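Local coordinates for protein L-serine ammonia-lyase (Rhizomucor miehei CAU432, PDB 5C3U) that binds pyridoxal-5'-phosphate and belongs to the pyridoxal-phosphate-dependent enzymes built from two open alpha/beta domains, at residues A[54-59]-A[149-155]; A[197-202]-A[250-254]; A[266-270]-A[286-290]. All coordinates share one frame; numbering follows the deposited sequence.

Contact 1: residues A[54-59]-A[149-155]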
loop_
_atom_site.group_PDB
_atom_site.type_symbol
_atom_site.label_atom_id
_atom_site.label_comp_id
_atom_site.label_asym_id
_atom_site.label_seq_id
_atom_site.Cartn_x
_atom_site.Cartn_y
_atom_site.Cartn_z
ATOM N N ARG A 54 0.126 -4.057 8.541
ATOM C CA ARG A 54 0.104 -5.529 8.422
ATOM C C ARG A 54 1.506 -6.069 8.140
ATOM O O ARG A 54 2.052 -6.857 8.934
ATOM C CB ARG A 54 -0.855 -6.007 7.315
ATOM C CG ARG A 54 -2.316 -5.656 7.573
ATOM C CD ARG A 54 -3.208 -6.198 6.471
ATOM N NE ARG A 54 -4.587 -5.776 6.680
ATOM C CZ ARG A 54 -5.497 -6.474 7.352
ATOM N NH1 ARG A 54 -6.719 -5.971 7.476
ATOM N NH2 ARG A 54 -5.202 -7.667 7.886
ATOM N N GLY A 55 2.069 -5.684 6.989
ATOM C CA GLY A 55 3.386 -6.178 6.576
ATOM C C GLY A 55 4.485 -5.758 7.525
ATOM O O GLY A 55 5.293 -6.592 7.982
ATOM N N ILE A 56 4.529 -4.449 7.819
ATOM C CA ILE A 56 5.610 -3.884 8.633
ATOM C C ILE A 56 5.482 -4.351 10.079
ATOM O O ILE A 56 6.491 -4.682 10.714
ATOM C CB ILE A 56 5.703 -2.346 8.503
ATOM C CG1 ILE A 56 5.860 -1.951 7.028
ATOM C CG2 ILE A 56 6.809 -1.770 9.392
ATOM C CD1 ILE A 56 7.068 -2.566 6.343
ATOM N N GLY A 57 4.245 -4.431 10.573
ATOM C CA GLY A 57 3.938 -5.011 11.890
ATOM C C GLY A 57 4.506 -6.408 12.059
ATOM O O GLY A 57 5.117 -6.709 13.078
ATOM N N ALA A 58 4.336 -7.253 11.037
ATOM C CA ALA A 58 4.824 -8.622 11.093
ATOM C C ALA A 58 6.347 -8.681 11.141
ATOM O O ALA A 58 6.918 -9.495 11.886
ATOM C CB ALA A 58 4.321 -9.399 9.888
ATOM N N PHE A 59 7.000 -7.861 10.303
ATOM C CA PHE A 59 8.456 -7.792 10.253
ATOM C C PHE A 59 9.003 -7.336 11.612
ATOM O O PHE A 59 9.918 -7.981 12.174
ATOM C CB PHE A 59 8.892 -6.836 9.142
ATOM C CG PHE A 59 10.386 -6.692 9.007
ATOM C CD1 PHE A 59 11.089 -7.438 8.063
ATOM C CD2 PHE A 59 11.078 -5.794 9.797
ATOM C CE1 PHE A 59 12.476 -7.278 7.932
ATOM C CE2 PHE A 59 12.460 -5.641 9.685
ATOM C CZ PHE A 59 13.151 -6.390 8.741
ATOM N N HIS A 149 10.376 -8.342 1.448
ATOM C CA HIS A 149 10.796 -9.282 2.486
ATOM C C HIS A 149 9.705 -10.262 2.778
ATOM O O HIS A 149 8.519 -9.903 2.833
ATOM C CB HIS A 149 11.212 -8.550 3.763
ATOM C CG HIS A 149 11.974 -9.417 4.744
ATOM N ND1 HIS A 149 11.365 -10.285 5.570
ATOM C CD2 HIS A 149 13.339 -9.514 5.009
ATOM C CE1 HIS A 149 12.295 -10.921 6.316
ATOM N NE2 HIS A 149 13.499 -10.451 5.965
ATOM N N ALA A 150 10.096 -11.513 3.000
ATOM C CA ALA A 150 9.133 -12.575 3.229
ATOM C C ALA A 150 8.196 -12.273 4.390
ATOM O O ALA A 150 7.039 -12.657 4.348
ATOM C CB ALA A 150 9.826 -13.916 3.436
ATOM N N LEU A 151 8.703 -11.628 5.438
ATOM C CA LEU A 151 7.844 -11.321 6.593
ATOM C C LEU A 151 6.753 -10.315 6.267
ATOM O O LEU A 151 5.644 -10.385 6.818
ATOM C CB LEU A 151 8.666 -10.808 7.783
ATOM C CG LEU A 151 9.422 -11.932 8.509
ATOM C CD1 LEU A 151 10.485 -11.364 9.439
ATOM C CD2 LEU A 151 8.448 -12.845 9.254
ATOM N N ILE A 152 7.100 -9.344 5.431
ATOM C CA ILE A 152 6.144 -8.326 4.974
ATOM C C ILE A 152 5.035 -9.004 4.160
ATOM O O ILE A 152 3.852 -8.750 4.367
ATOM C CB ILE A 152 6.863 -7.219 4.175
ATOM C CG1 ILE A 152 7.882 -6.493 5.077
ATOM C CG2 ILE A 152 5.863 -6.222 3.601
ATOM C CD1 ILE A 152 8.671 -5.416 4.385
ATOM N N TRP A 153 5.393 -9.889 3.228
ATOM C CA TRP A 153 4.342 -10.583 2.480
ATOM C C TRP A 153 3.427 -11.388 3.363
ATOM O O TRP A 153 2.217 -11.391 3.168
ATOM C CB TRP A 153 4.919 -11.484 1.393
ATOM C CG TRP A 153 6.068 -10.843 0.664
ATOM C CD1 TRP A 153 6.247 -9.492 0.363
ATOM C CD2 TRP A 153 7.249 -11.522 0.110
ATOM N NE1 TRP A 153 7.427 -9.293 -0.321
ATOM C CE2 TRP A 153 8.080 -10.473 -0.496
ATOM C CE3 TRP A 153 7.686 -12.856 0.058
ATOM C CZ2 TRP A 153 9.293 -10.759 -1.117
ATOM C CZ3 TRP A 153 8.911 -13.122 -0.562
ATOM C CH2 TRP A 153 9.691 -12.101 -1.141
ATOM N N GLN A 154 4.012 -12.099 4.320
ATOM C CA GLN A 154 3.249 -12.897 5.269
ATOM C C GLN A 154 2.267 -12.030 6.062
ATOM O O GLN A 154 1.075 -12.385 6.218
ATOM C CB GLN A 154 4.225 -13.598 6.213
ATOM C CG GLN A 154 3.605 -14.649 7.107
ATOM C CD GLN A 154 4.457 -14.896 8.335
ATOM O OE1 GLN A 154 5.249 -15.833 8.368
ATOM N NE2 GLN A 154 4.324 -14.032 9.342
ATOM N N GLY A 155 2.768 -10.895 6.533
ATOM C CA GLY A 155 1.962 -9.915 7.262
ATOM C C GLY A 155 0.795 -9.415 6.421
ATOM O O GLY A 155 -0.364 -9.435 6.861
#

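Contact 2: residues A[197-202]-A[250-254]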
loop_
_atom_site.group_PDB
_atom_site.type_symbol
_atom_site.label_atom_id
_atom_site.label_comp_id
_atom_site.label_asym_id
_atom_site.label_seq_id
_atom_site.Cartn_x
_atom_site.Cartn_y
_atom_site.Cartn_z
ATOM N N TRP A 197 -8.349 -19.702 -3.283
ATOM C CA TRP A 197 -9.003 -18.745 -4.151
ATOM C C TRP A 197 -8.057 -18.431 -5.250
ATOM O O TRP A 197 -7.847 -17.265 -5.609
ATOM C CB TRP A 197 -9.335 -17.481 -3.373
ATOM C CG TRP A 197 -10.596 -17.574 -2.569
ATOM C CD1 TRP A 197 -11.355 -18.713 -2.290
ATOM C CD2 TRP A 197 -11.279 -16.483 -1.878
ATOM N NE1 TRP A 197 -12.430 -18.397 -1.508
ATOM C CE2 TRP A 197 -12.449 -17.082 -1.225
ATOM C CE3 TRP A 197 -11.056 -15.118 -1.746
ATOM C CZ2 TRP A 197 -13.334 -16.330 -0.478
ATOM C CZ3 TRP A 197 -11.956 -14.365 -0.982
ATOM C CH2 TRP A 197 -13.073 -14.958 -0.371
ATOM N N LYS A 198 -7.507 -19.500 -5.816
ATOM C CA LYS A 198 -6.418 -19.433 -6.778
ATOM C C LYS A 198 -6.832 -18.834 -8.113
ATOM O O LYS A 198 -5.973 -18.458 -8.912
ATOM C CB LYS A 198 -5.836 -20.830 -7.007
ATOM C CG LYS A 198 -5.322 -21.516 -5.753
ATOM C CD LYS A 198 -5.291 -23.026 -5.945
ATOM C CE LYS A 198 -4.052 -23.486 -6.700
ATOM N NZ LYS A 198 -2.982 -23.936 -5.765
ATOM N N ASP A 199 -8.141 -18.733 -8.337
ATOM C CA ASP A 199 -8.691 -18.223 -9.594
ATOM C C ASP A 199 -9.153 -16.767 -9.548
ATOM O O ASP A 199 -9.503 -16.207 -10.580
ATOM C CB ASP A 199 -9.838 -19.129 -10.069
ATOM C CG ASP A 199 -9.400 -20.584 -10.227
ATOM O OD1 ASP A 199 -8.337 -20.822 -10.837
ATOM O OD2 ASP A 199 -10.113 -21.490 -9.733
ATOM N N VAL A 200 -9.136 -16.160 -8.359
ATOM C CA VAL A 200 -9.519 -14.750 -8.180
ATOM C C VAL A 200 -8.462 -13.838 -8.824
ATOM O O VAL A 200 -7.300 -13.855 -8.412
ATOM C CB VAL A 200 -9.716 -14.417 -6.678
ATOM C CG1 VAL A 200 -9.947 -12.929 -6.456
ATOM C CG2 VAL A 200 -10.867 -15.220 -6.089
ATOM N N PRO A 201 -8.844 -13.068 -9.862
ATOM C CA PRO A 201 -7.911 -12.133 -10.504
ATOM C C PRO A 201 -7.548 -11.003 -9.558
ATOM O O PRO A 201 -8.399 -10.546 -8.794
ATOM C CB PRO A 201 -8.714 -11.536 -11.672
ATOM C CG PRO A 201 -9.964 -12.347 -11.779
ATOM C CD PRO A 201 -10.193 -12.998 -10.450
ATOM N N VAL A 202 -6.292 -10.588 -9.595
ATOM C CA VAL A 202 -5.870 -9.395 -8.882
ATOM C C VAL A 202 -5.553 -8.360 -9.954
ATOM O O VAL A 202 -4.782 -8.626 -10.877
ATOM C CB VAL A 202 -4.637 -9.646 -7.974
ATOM C CG1 VAL A 202 -4.225 -8.360 -7.278
ATOM C CG2 VAL A 202 -4.930 -10.740 -6.955
ATOM N N ASN A 250 2.155 -17.453 -12.124
ATOM C CA ASN A 250 1.379 -18.592 -11.599
ATOM C C ASN A 250 -0.005 -18.259 -11.026
ATOM O O ASN A 250 -0.680 -19.132 -10.473
ATOM C CB ASN A 250 2.206 -19.318 -10.539
ATOM C CG ASN A 250 3.575 -19.707 -11.047
ATOM O OD1 ASN A 250 3.697 -20.447 -12.025
ATOM N ND2 ASN A 250 4.617 -19.194 -10.394
ATOM N N HIS A 251 -0.423 -17.000 -11.153
ATOM C CA HIS A 251 -1.716 -16.554 -10.649
ATOM C C HIS A 251 -2.231 -15.520 -11.614
ATOM O O HIS A 251 -1.432 -14.801 -12.212
ATOM C CB HIS A 251 -1.575 -15.979 -9.233
ATOM C CG HIS A 251 -2.893 -15.546 -8.620
ATOM N ND1 HIS A 251 -3.617 -16.344 -7.797
ATOM C CD2 HIS A 251 -3.623 -14.360 -8.764
ATOM C CE1 HIS A 251 -4.752 -15.703 -7.444
ATOM N NE2 HIS A 251 -4.755 -14.493 -8.043
ATOM N N PRO A 252 -3.562 -15.438 -11.802
ATOM C CA PRO A 252 -4.124 -14.419 -12.700
ATOM C C PRO A 252 -3.943 -13.005 -12.158
ATOM O O PRO A 252 -4.578 -12.627 -11.165
ATOM C CB PRO A 252 -5.617 -14.782 -12.766
ATOM C CG PRO A 252 -5.878 -15.615 -11.558
ATOM C CD PRO A 252 -4.596 -16.373 -11.322
ATOM N N VAL A 253 -3.052 -12.250 -12.780
ATOM C CA VAL A 253 -2.802 -10.869 -12.368
ATOM C C VAL A 253 -2.923 -9.985 -13.594
ATOM O O VAL A 253 -2.374 -10.304 -14.662
ATOM C CB VAL A 253 -1.414 -10.683 -11.710
ATOM C CG1 VAL A 253 -1.138 -9.202 -11.422
ATOM C CG2 VAL A 253 -1.311 -11.490 -10.416
ATOM N N VAL A 254 -3.662 -8.887 -13.464
ATOM C CA VAL A 254 -3.811 -7.939 -14.569
ATOM C C VAL A 254 -3.109 -6.631 -14.179
ATOM O O VAL A 254 -3.609 -5.923 -13.303
ATOM C CB VAL A 254 -5.301 -7.662 -14.881
ATOM C CG1 VAL A 254 -5.458 -6.647 -16.010
ATOM C CG2 VAL A 254 -6.043 -8.952 -15.213
#

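Contact 3: residues A[266-270]-A[286-290]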
loop_
_atom_site.group_PDB
_atom_site.type_symbol
_atom_site.label_atom_id
_atom_site.label_comp_id
_atom_site.label_asym_id
_atom_site.label_seq_id
_atom_site.Cartn_x
_atom_site.Cartn_y
_atom_site.Cartn_z
ATOM N N ALA A 266 -10.006 10.426 -7.922
ATOM C CA ALA A 266 -10.560 9.393 -7.043
ATOM C C ALA A 266 -10.422 9.794 -5.570
ATOM O O ALA A 266 -11.308 9.502 -4.776
ATOM C CB ALA A 266 -9.892 8.048 -7.285
ATOM N N VAL A 267 -9.302 10.412 -5.216
ATOM C CA VAL A 267 -9.117 10.895 -3.834
ATOM C C VAL A 267 -10.215 11.913 -3.510
ATOM O O VAL A 267 -10.778 11.914 -2.397
ATOM C CB VAL A 267 -7.716 11.522 -3.628
ATOM C CG1 VAL A 267 -7.625 12.247 -2.265
ATOM C CG2 VAL A 267 -6.651 10.437 -3.726
ATOM N N ARG A 268 -10.492 12.803 -4.462
ATOM C CA ARG A 268 -11.493 13.850 -4.232
ATOM C C ARG A 268 -12.863 13.200 -4.066
ATOM O O ARG A 268 -13.597 13.533 -3.139
ATOM C CB ARG A 268 -11.519 14.813 -5.390
ATOM C CG ARG A 268 -12.638 15.841 -5.294
ATOM C CD ARG A 268 -12.690 16.703 -6.538
ATOM N NE ARG A 268 -13.172 15.964 -7.704
ATOM C CZ ARG A 268 -14.462 15.792 -8.000
ATOM N NH1 ARG A 268 -15.407 16.282 -7.207
ATOM N NH2 ARG A 268 -14.808 15.118 -9.078
ATOM N N LEU A 269 -13.186 12.268 -4.954
ATOM C CA LEU A 269 -14.512 11.593 -4.929
ATOM C C LEU A 269 -14.707 10.748 -3.687
ATOM O O LEU A 269 -15.797 10.760 -3.106
ATOM C CB LEU A 269 -14.702 10.742 -6.192
ATOM C CG LEU A 269 -14.969 11.639 -7.412
ATOM C CD1 LEU A 269 -14.886 10.756 -8.668
ATOM C CD2 LEU A 269 -16.310 12.341 -7.344
ATOM N N PHE A 270 -13.655 10.037 -3.270
ATOM C CA PHE A 270 -13.710 9.266 -2.037
ATOM C C PHE A 270 -13.890 10.156 -0.795
ATOM O O PHE A 270 -14.602 9.785 0.144
ATOM C CB PHE A 270 -12.444 8.443 -1.884
ATOM C CG PHE A 270 -12.595 7.284 -0.942
ATOM C CD1 PHE A 270 -13.504 6.253 -1.217
ATOM C CD2 PHE A 270 -11.860 7.232 0.222
ATOM C CE1 PHE A 270 -13.631 5.178 -0.347
ATOM C CE2 PHE A 270 -11.986 6.154 1.091
ATOM C CZ PHE A 270 -12.859 5.133 0.805
ATOM N N LEU A 286 -9.017 2.989 -6.426
ATOM C CA LEU A 286 -10.396 3.482 -6.476
ATOM C C LEU A 286 -10.786 4.024 -7.856
ATOM O O LEU A 286 -11.965 3.969 -8.251
ATOM C CB LEU A 286 -10.582 4.586 -5.408
ATOM C CG LEU A 286 -10.657 4.112 -3.951
ATOM C CD1 LEU A 286 -10.413 5.225 -2.939
ATOM C CD2 LEU A 286 -12.019 3.489 -3.667
ATOM N N SER A 287 -9.797 4.529 -8.590
ATOM C CA SER A 287 -10.065 5.166 -9.880
ATOM C C SER A 287 -10.631 4.192 -10.915
ATOM O O SER A 287 -11.391 4.602 -11.795
ATOM C CB SER A 287 -8.829 5.920 -10.415
ATOM O OG SER A 287 -7.915 5.063 -11.060
ATOM N N LEU A 288 -10.319 2.909 -10.774
ATOM C CA LEU A 288 -10.887 1.919 -11.695
ATOM C C LEU A 288 -12.402 1.847 -11.546
ATOM O O LEU A 288 -13.117 1.613 -12.522
ATOM C CB LEU A 288 -10.258 0.543 -11.519
ATOM C CG LEU A 288 -8.754 0.439 -11.783
ATOM C CD1 LEU A 288 -8.400 -1.029 -11.883
ATOM C CD2 LEU A 288 -8.345 1.162 -13.059
ATOM N N CYS A 289 -12.896 2.089 -10.330
ATOM C CA CYS A 289 -14.336 2.075 -10.096
ATOM C C CYS A 289 -14.998 3.371 -10.521
ATOM O O CYS A 289 -16.010 3.358 -11.240
ATOM C CB CYS A 289 -14.632 1.753 -8.628
ATOM S SG CYS A 289 -14.113 0.069 -8.230
ATOM N N TYR A 290 -14.419 4.489 -10.095
ATOM C CA TYR A 290 -14.971 5.803 -10.389
ATOM C C TYR A 290 -15.014 6.113 -11.886
ATOM O O TYR A 290 -15.943 6.760 -12.359
ATOM C CB TYR A 290 -14.205 6.885 -9.632
ATOM C CG TYR A 290 -14.610 6.995 -8.182
ATOM C CD1 TYR A 290 -15.944 7.227 -7.837
ATOM C CD2 TYR A 290 -13.656 6.894 -7.147
ATOM C CE1 TYR A 290 -16.329 7.353 -6.509
ATOM C CE2 TYR A 290 -14.040 7.013 -5.816
ATOM C CZ TYR A 290 -15.377 7.249 -5.513
ATOM O OH TYR A 290 -15.807 7.394 -4.212
#

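Contact 1: residues A[54-59]-A[149-155]
Gly-55 and Ile-152 bring two helices of this pyridoxal-phosphate-dependent fold into direct backbone contact, with CA atoms 3.8 Å apart. The axes of 54-59 and 150-155 approach to 6.7 Å and run at 127° to each other, a close helix pair of the kind that small residues permit. Gly-55, Ala-58 and Gly-155 are the small residues at the crossing; the bare CA atoms of the two glycines let the opposite backbone come this near.

Weak CA-H...O contacts make up the backbone part. Gly-55 CA lies 3.4 Å from Ile-152 O, and in return Ile-152 CA points at Gly-55 O in a nearly straight line. Gly-155 CA meets Arg-54 O less directly, while the methyl of Ala-58 fits between Leu-151 O and Gly-155 CA.

Apolar packing follows. Ile-56 and Ile-152 lie side by side and touch through their CD1 methyls at 3.8 Å; the Ile-152 side chain comes within about 6 Å of the bound pyridoxal-5'-phosphate. Leu-151 CB rests against CA of Phe-59, and Ile-152 CG1 packs on the CB of the same phenylalanine.

The extended Arg-54 chain leaves the 149-155 segment but reaches Glu-162 farther along helix 150-166, as well as Glu-43, so a salt bridge continues the helix pairing.

The aromatic pair closes one end. With CG anti to the backbone N (chi1 180°), Phe-59 sends its ring edge-on to the face of His-149, the planes at 87°. Histidine suits this place twice over, because it offers that face while serving as the N-cap of helix 150-166: its ND1 accepts from Leu-151 N at 3.0 Å, a bond that should hold the imidazole against rotation. Phe-59 CE1 stands 3.7 Å above the centre of the His-149 ring plane.

Contact 2: residues A[197-202]-A[250-254]
His-251 reaches across to the loop 197-202 and donates from NE2 to Val-200 O over 2.6 Å. The imidazole is swung there by chi1 near 180°, which sets CG opposite the backbone N. The carbonyl points almost straight at the nitrogen, yet the bond is bent, 132° at the hydrogen, and the oxygen sits 28° out of the ring plane. Trp-197 O lies in that plane at the ring edge near CE1, while Pro-252 CD sits over the rim of one face, 3.3 Å above the plane. Val-202 crosses the histidine side chain at about a right angle, its CG2 methyl 3.9 Å from NE2.

Beyond the histidine, the loop enters the mixed six-stranded sheet, where Val-202 and Val-253 form a parallel bridge and send their side chains to the same face, toward helix 183-194. Val-202 N donates to Pro-252 O at 3.1 Å, and Val-202 O receives Val-254 N at 2.8 Å. Branched valines suit these extended positions, whereas proline, lacking an N-H, can still contribute its carbonyl.

Donation implies that NE2 carries a proton; the bond ties the end of the type I turn 197-200 to the residue just ahead of the edge-strand pairing.

Contact 3: residues A[266-270]-A[286-290]
Tyr-290 lies across helix 266-270 and makes the largest share of a helix-helix contact in the alpha/beta domain that holds the six-stranded sheet. The short axes are 9.7 Å apart at closest approach and cross at 76°; the junction is filled chiefly by Tyr-290, Phe-270 and two leucines, with Ala-266 between them.

Followed outward, the tyrosine first meets Leu-269: its CB is 4.0 Å from Leu-269 CD1, and the same methyl reaches CG and CD1 of the ring. Chi1 of -79° places CG opposite the carbonyl carbon and directs the ring toward the first helix. On the other flank CD2 touches the methyl of Ala-266, and CE2 approaches Ala-266 O. Farther out, Leu-269 CB stands over the ring centre, 3.7 Å from the centroid, in a CH-pi contact only 14° off the normal; the two side chains slide past each other in opposite directions. At the tip, OH passes near the backbone of Leu-269 and Phe-270 and finds its hydrogen-bond partner in Asp-273. Tyrosine therefore fits because its flat ring packs against aliphatic groups while its hydroxyl is satisfied at the far end.

Ala-266 is small enough for its CB to sit close to the second helix, touching Leu-286 CB and Ser-287 CB. Ser-287 turns its hydroxyl back to Ala-284 O, leaving its CB for the alanine.

Deeper in, Leu-286 and Phe-270 cross at about a right angle against strands 37-42 and 306-311, where Leu-40 and Val-311 touch both. Leucine, branched at CG, can lay one methyl on the aromatic face and hold CD2 above the same side, out past the CD1-CE1 edge of Phe-270. Leu-286 CD1 lies 3.6 Å from Phe-270 CG, above the ring and offset toward its rim.

Overall arrangement
The contacts follow one another along the chain, each closing before the next opens, and none touches another. Contact 1 joins helices 52-67 and 150-166, whereas contacts 2 and 3 belong with the larger mixed sheet. Strand 253-258, an edge strand of that sheet, leads directly into helix 260-274 of contact 3; contacts 2 and 3 have centres 23 Å apart but nearest atoms only about 7 Å apart. Contacts 1 and 3 lie on opposite sides of the chain's centre, with centres 27 Å apart. Contacts 2 and 3 thus consolidate the edge and helical cover of the mixed sheet, while contact 1 packs two helices near the bound pyridoxal-5'-phosphate.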